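Local coordinates for 2,3-dehydroadipyl-CoA hydratase (Escherichia coli, PDB 4FZW), which catalyses the reversible hydration of 2,3-dehydroadipyl-CoA to 3-hydroxyadipyl-CoA in the breakdown of phenylacetate, at residues L16-N30 with C53-D67. Residues are numbered along the deposited sequence; the frame is centred on the assembly and turned at random.
Sequences LLLTLNRPAARNALN and CVITGNARFFAAGAD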
loop_
_atom_site.group_PDB
_atom_site.type_symbol
_atom_site.label_atom_id
_atom_site.label_comp_id
_atom_site.label_asym_id
_atom_site.label_seq_id
_atom_site.Cartn_x
_atom_site.Cartn_y
_atom_site.Cartn_z
ATOM N N LEU B 16 -24.357 6.224 -24.266
ATOM C CA LEU B 16 -24.061 5.225 -25.279
ATOM C C LEU B 16 -24.487 3.840 -24.776
ATOM O O LEU B 16 -24.306 3.505 -23.604
ATOM C CB LEU B 16 -22.567 5.257 -25.623
ATOM C CG LEU B 16 -22.054 4.257 -26.661
ATOM C CD1 LEU B 16 -22.564 4.601 -28.058
ATOM C CD2 LEU B 16 -20.512 4.216 -26.624
ATOM N N LEU B 17 -25.081 3.050 -25.664
ATOM C CA LEU B 17 -25.529 1.707 -25.313
ATOM C C LEU B 17 -24.850 0.623 -26.146
ATOM O O LEU B 17 -24.875 0.641 -27.383
ATOM C CB LEU B 17 -27.044 1.580 -25.445
ATOM C CG LEU B 17 -27.674 0.243 -25.005
ATOM C CD1 LEU B 17 -27.354 -0.092 -23.535
ATOM C CD2 LEU B 17 -29.190 0.241 -25.228
ATOM N N LEU B 18 -24.247 -0.327 -25.444
ATOM C CA LEU B 18 -23.570 -1.440 -26.071
ATOM C C LEU B 18 -24.268 -2.725 -25.657
ATOM O O LEU B 18 -24.266 -3.093 -24.472
ATOM C CB LEU B 18 -22.089 -1.462 -25.681
ATOM C CG LEU B 18 -21.335 -0.162 -26.000
ATOM C CD1 LEU B 18 -19.909 -0.195 -25.478
ATOM C CD2 LEU B 18 -21.360 0.142 -27.510
ATOM N N THR B 19 -24.887 -3.380 -26.638
ATOM C CA THR B 19 -25.613 -4.613 -26.407
ATOM C C THR B 19 -24.845 -5.829 -26.902
ATOM O O THR B 19 -24.630 -5.980 -28.097
ATOM C CB THR B 19 -26.976 -4.606 -27.130
ATOM O OG1 THR B 19 -27.692 -3.417 -26.793
ATOM C CG2 THR B 19 -27.798 -5.843 -26.738
ATOM N N LEU B 20 -24.439 -6.703 -25.985
ATOM C CA LEU B 20 -23.858 -7.974 -26.379
ATOM C C LEU B 20 -24.910 -8.762 -27.130
ATOM O O LEU B 20 -26.041 -8.873 -26.688
ATOM C CB LEU B 20 -23.319 -8.741 -25.174
ATOM C CG LEU B 20 -22.076 -8.068 -24.574
ATOM C CD1 LEU B 20 -22.430 -7.321 -23.310
ATOM C CD2 LEU B 20 -21.019 -9.087 -24.270
ATOM N N ASN B 21 -24.522 -9.318 -28.267
ATOM C CA ASN B 21 -25.461 -9.943 -29.176
ATOM C C ASN B 21 -24.896 -11.184 -29.873
ATOM O O ASN B 21 -24.684 -11.186 -31.088
ATOM C CB ASN B 21 -25.917 -8.915 -30.208
ATOM C CG ASN B 21 -27.004 -9.444 -31.108
ATOM O OD1 ASN B 21 -28.119 -9.716 -30.663
ATOM N ND2 ASN B 21 -26.693 -9.575 -32.387
ATOM N N ARG B 22 -24.627 -12.222 -29.088
ATOM C CA ARG B 22 -24.278 -13.541 -29.607
ATOM C C ARG B 22 -25.224 -14.553 -28.974
ATOM O O ARG B 22 -24.794 -15.404 -28.189
ATOM C CB ARG B 22 -22.852 -13.918 -29.241
ATOM C CG ARG B 22 -21.788 -13.035 -29.821
ATOM C CD ARG B 22 -20.422 -13.605 -29.504
ATOM N NE ARG B 22 -20.233 -14.928 -30.084
ATOM C CZ ARG B 22 -19.475 -15.878 -29.549
ATOM N NH1 ARG B 22 -18.841 -15.661 -28.410
ATOM N NH2 ARG B 22 -19.348 -17.052 -30.149
ATOM N N PRO B 23 -26.515 -14.472 -29.330
ATOM C CA PRO B 23 -27.600 -15.245 -28.718
ATOM C C PRO B 23 -27.270 -16.737 -28.705
ATOM O O PRO B 23 -27.385 -17.394 -27.675
ATOM C CB PRO B 23 -28.779 -14.989 -29.658
ATOM C CG PRO B 23 -28.439 -13.715 -30.366
ATOM C CD PRO B 23 -26.961 -13.749 -30.533
ATOM N N ALA B 24 -26.851 -17.258 -29.852
ATOM C CA ALA B 24 -26.510 -18.670 -29.990
ATOM C C ALA B 24 -25.436 -19.090 -28.999
ATOM O O ALA B 24 -25.470 -20.212 -28.476
ATOM C CB ALA B 24 -26.047 -18.964 -31.417
ATOM N N ALA B 25 -24.480 -18.189 -28.760
ATOM C CA ALA B 25 -23.349 -18.488 -27.891
ATOM C C ALA B 25 -23.525 -17.917 -26.485
ATOM O O ALA B 25 -22.554 -17.726 -25.742
ATOM C CB ALA B 25 -22.060 -18.002 -28.510
ATOM N N ARG B 26 -24.779 -17.650 -26.132
ATOM C CA ARG B 26 -25.139 -17.129 -24.815
ATOM C C ARG B 26 -24.379 -15.854 -24.455
ATOM O O ARG B 26 -24.136 -15.593 -23.273
ATOM C CB ARG B 26 -24.896 -18.182 -23.738
ATOM C CG ARG B 26 -25.704 -19.460 -23.907
ATOM C CD ARG B 26 -25.239 -20.498 -22.905
ATOM N NE ARG B 26 -25.834 -21.807 -23.149
ATOM C CZ ARG B 26 -25.427 -22.928 -22.566
ATOM N NH1 ARG B 26 -24.418 -22.898 -21.706
ATOM N NH2 ARG B 26 -26.023 -24.077 -22.845
ATOM N N ASN B 27 -24.010 -15.074 -25.474
ATOM C CA ASN B 27 -23.287 -13.825 -25.284
ATOM C C ASN B 27 -21.880 -14.025 -24.722
ATOM O O ASN B 27 -21.299 -13.107 -24.135
ATOM C CB ASN B 27 -24.103 -12.860 -24.422
ATOM C CG ASN B 27 -25.106 -12.073 -25.237
ATOM O OD1 ASN B 27 -25.134 -12.172 -26.460
ATOM N ND2 ASN B 27 -25.931 -11.290 -24.570
ATOM N N ALA B 28 -21.330 -15.223 -24.917
ATOM C CA ALA B 28 -19.951 -15.494 -24.514
ATOM C C ALA B 28 -19.015 -14.420 -25.052
ATOM O O ALA B 28 -19.141 -13.994 -26.204
ATOM C CB ALA B 28 -19.502 -16.871 -24.992
ATOM N N LEU B 29 -18.069 -13.994 -24.221
ATOM C CA LEU B 29 -17.111 -12.968 -24.615
ATOM C C LEU B 29 -16.061 -13.537 -25.529
ATOM O O LEU B 29 -15.162 -14.232 -25.101
ATOM C CB LEU B 29 -16.465 -12.322 -23.390
ATOM C CG LEU B 29 -17.449 -11.488 -22.573
ATOM C CD1 LEU B 29 -16.767 -10.919 -21.354
ATOM C CD2 LEU B 29 -18.002 -10.383 -23.442
ATOM N N ASN B 30 -16.211 -13.257 -26.810
ATOM C CA ASN B 30 -15.170 -13.572 -27.787
ATOM C C ASN B 30 -13.960 -12.663 -27.644
ATOM O O ASN B 30 -14.053 -11.538 -27.139
ATOM C CB ASN B 30 -15.694 -13.423 -29.220
ATOM C CG ASN B 30 -16.071 -14.738 -29.835
ATOM O OD1 ASN B 30 -15.803 -15.795 -29.269
ATOM N ND2 ASN B 30 -16.666 -14.687 -31.025
ATOM N N CYS B 53 -21.806 5.380 -20.470
ATOM C CA CYS B 53 -22.096 4.180 -21.237
ATOM C C CYS B 53 -22.988 3.228 -20.400
ATOM O O CYS B 53 -23.011 3.299 -19.160
ATOM C CB CYS B 53 -20.801 3.509 -21.704
ATOM S SG CYS B 53 -20.968 2.055 -22.780
ATOM N N VAL B 54 -23.755 2.391 -21.097
ATOM C CA VAL B 54 -24.526 1.327 -20.484
ATOM C C VAL B 54 -24.131 0.084 -21.267
ATOM O O VAL B 54 -24.025 0.140 -22.503
ATOM C CB VAL B 54 -26.059 1.559 -20.633
ATOM C CG1 VAL B 54 -26.858 0.308 -20.273
ATOM C CG2 VAL B 54 -26.507 2.746 -19.816
ATOM N N ILE B 55 -23.925 -1.033 -20.569
ATOM C CA ILE B 55 -23.553 -2.297 -21.218
ATOM C C ILE B 55 -24.575 -3.387 -20.874
ATOM O O ILE B 55 -24.844 -3.656 -19.710
ATOM C CB ILE B 55 -22.117 -2.753 -20.803
ATOM C CG1 ILE B 55 -21.051 -1.847 -21.430
ATOM C CG2 ILE B 55 -21.853 -4.194 -21.201
ATOM C CD1 ILE B 55 -19.591 -2.395 -21.282
ATOM N N THR B 56 -25.123 -4.038 -21.885
ATOM C CA THR B 56 -26.158 -5.028 -21.625
ATOM C C THR B 56 -26.156 -6.187 -22.601
ATOM O O THR B 56 -25.567 -6.105 -23.686
ATOM C CB THR B 56 -27.574 -4.400 -21.641
ATOM O OG1 THR B 56 -28.499 -5.314 -21.055
ATOM C CG2 THR B 56 -28.032 -4.109 -23.060
ATOM N N GLY B 57 -26.821 -7.269 -22.207
ATOM C CA GLY B 57 -26.994 -8.395 -23.099
ATOM C C GLY B 57 -28.450 -8.494 -23.511
ATOM O O GLY B 57 -29.034 -7.515 -24.003
ATOM N N ASN B 58 -29.029 -9.677 -23.319
ATOM C CA ASN B 58 -30.461 -9.881 -23.515
ATOM C C ASN B 58 -31.086 -10.384 -22.226
ATOM O O ASN B 58 -30.416 -10.477 -21.190
ATOM C CB ASN B 58 -30.739 -10.866 -24.656
ATOM C CG ASN B 58 -29.891 -12.118 -24.575
ATOM O OD1 ASN B 58 -30.125 -12.986 -23.740
ATOM N ND2 ASN B 58 -28.895 -12.222 -25.462
ATOM N N ALA B 59 -32.370 -10.716 -22.298
ATOM C CA ALA B 59 -33.141 -11.141 -21.132
ATOM C C ALA B 59 -32.697 -12.485 -20.580
ATOM O O ALA B 59 -32.747 -12.690 -19.373
ATOM C CB ALA B 59 -34.587 -11.183 -21.467
ATOM N N ARG B 60 -32.263 -13.396 -21.451
ATOM C CA ARG B 60 -31.722 -14.687 -21.003
ATOM C C ARG B 60 -30.222 -14.686 -20.592
ATOM O O ARG B 60 -29.823 -15.403 -19.666
ATOM C CB ARG B 60 -31.988 -15.762 -22.057
ATOM N N PHE B 61 -29.399 -13.887 -21.275
ATOM C CA PHE B 61 -27.982 -13.771 -20.920
ATOM C C PHE B 61 -27.433 -12.341 -20.991
ATOM O O PHE B 61 -27.805 -11.536 -21.857
ATOM C CB PHE B 61 -27.113 -14.685 -21.792
ATOM C CG PHE B 61 -27.360 -16.165 -21.590
ATOM C CD1 PHE B 61 -26.670 -16.865 -20.614
ATOM C CD2 PHE B 61 -28.252 -16.862 -22.395
ATOM C CE1 PHE B 61 -26.876 -18.234 -20.433
ATOM C CE2 PHE B 61 -28.454 -18.226 -22.215
ATOM C CZ PHE B 61 -27.764 -18.908 -21.230
ATOM N N PHE B 62 -26.562 -12.033 -20.037
ATOM C CA PHE B 62 -25.744 -10.833 -20.090
ATOM C C PHE B 62 -24.501 -11.276 -20.843
ATOM O O PHE B 62 -24.252 -10.851 -21.965
ATOM C CB PHE B 62 -25.388 -10.352 -18.672
ATOM C CG PHE B 62 -24.474 -9.145 -18.647
ATOM C CD1 PHE B 62 -24.963 -7.877 -18.943
ATOM C CD2 PHE B 62 -23.122 -9.282 -18.331
ATOM C CE1 PHE B 62 -24.115 -6.764 -18.932
ATOM C CE2 PHE B 62 -22.271 -8.175 -18.314
ATOM C CZ PHE B 62 -22.767 -6.917 -18.610
ATOM N N ALA B 63 -23.750 -12.171 -20.217
ATOM C CA ALA B 63 -22.680 -12.896 -20.874
ATOM C C ALA B 63 -22.410 -14.150 -20.052
ATOM O O ALA B 63 -22.106 -14.078 -18.862
ATOM C CB ALA B 63 -21.429 -12.048 -20.996
ATOM N N ALA B 64 -22.565 -15.304 -20.686
ATOM C CA ALA B 64 -22.329 -16.569 -20.020
ATOM C C ALA B 64 -20.911 -17.067 -20.286
ATOM O O ALA B 64 -20.701 -18.008 -21.053
ATOM C CB ALA B 64 -23.350 -17.589 -20.476
ATOM N N GLY B 65 -19.937 -16.428 -19.650
ATOM C CA GLY B 65 -18.550 -16.848 -19.768
ATOM C C GLY B 65 -17.804 -16.286 -20.969
ATOM O O GLY B 65 -18.067 -15.170 -21.430
ATOM N N ALA B 66 -16.848 -17.072 -21.459
ATOM C CA ALA B 66 -16.064 -16.719 -22.641
ATOM C C ALA B 66 -15.962 -17.925 -23.563
ATOM O O ALA B 66 -16.312 -19.046 -23.181
ATOM C CB ALA B 66 -14.685 -16.257 -22.236
ATOM N N ASP B 67 -15.485 -17.704 -24.783
ATOM C CA ASP B 67 -15.267 -18.818 -25.699
ATOM C C ASP B 67 -14.279 -19.804 -25.096
ATOM O O ASP B 67 -13.106 -19.474 -24.881
ATOM C CB ASP B 67 -14.772 -18.324 -27.056
ATOM C CG ASP B 67 -15.776 -18.570 -28.165
ATOM O OD1 ASP B 67 -16.999 -18.592 -27.884
ATOM O OD2 ASP B 67 -15.337 -18.743 -29.322
#
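With CG of Arg-26 turned anti to its carbonyl carbon (chi1 -61°) and the chain extended on to NE, the aliphatic arm lies across one face of Phe-61, whose CG is anti to its carbonyl carbon (chi1 -65°). CB of Arg-26 sits 3.6 Å above the ring centroid, a CH-pi contact, and the guanidinium runs on nearly parallel to the ring. The loops that carry this pair follow strands 15-20 and 52-56, the parallel pair of a beta-alpha-beta unit of the crotonase fold, linked through helix 31-46. Between Leu-16 to Leu-20 and Cys-53 to Thr-56 run four backbone hydrogen bonds, the last from Leu-20 N to Thr-56 O. Leu-17 CD1 packs on Val-54 CG1 beneath helix 186-197; Leu-18 CD1 meets Cys-53 SG at 3.7 Å on the face covered by helix 31-46. Beyond the strands, Asn-27 ties the loops together: OD1 accepts from Arg-22 N at 2.7 Å, while ND2 reaches Phe-62 O from above the carbonyl plane. Were Phe-61 replaced by an alanine, the Arg-26 arm would probably lose its aromatic floor and be free to swing. Leu-29 N donates almost straight to Gly-65 O, and Arg-22 NH1 makes a long salt bridge of 3.5 Å to Asp-67 OD1, at the guanidinium edge.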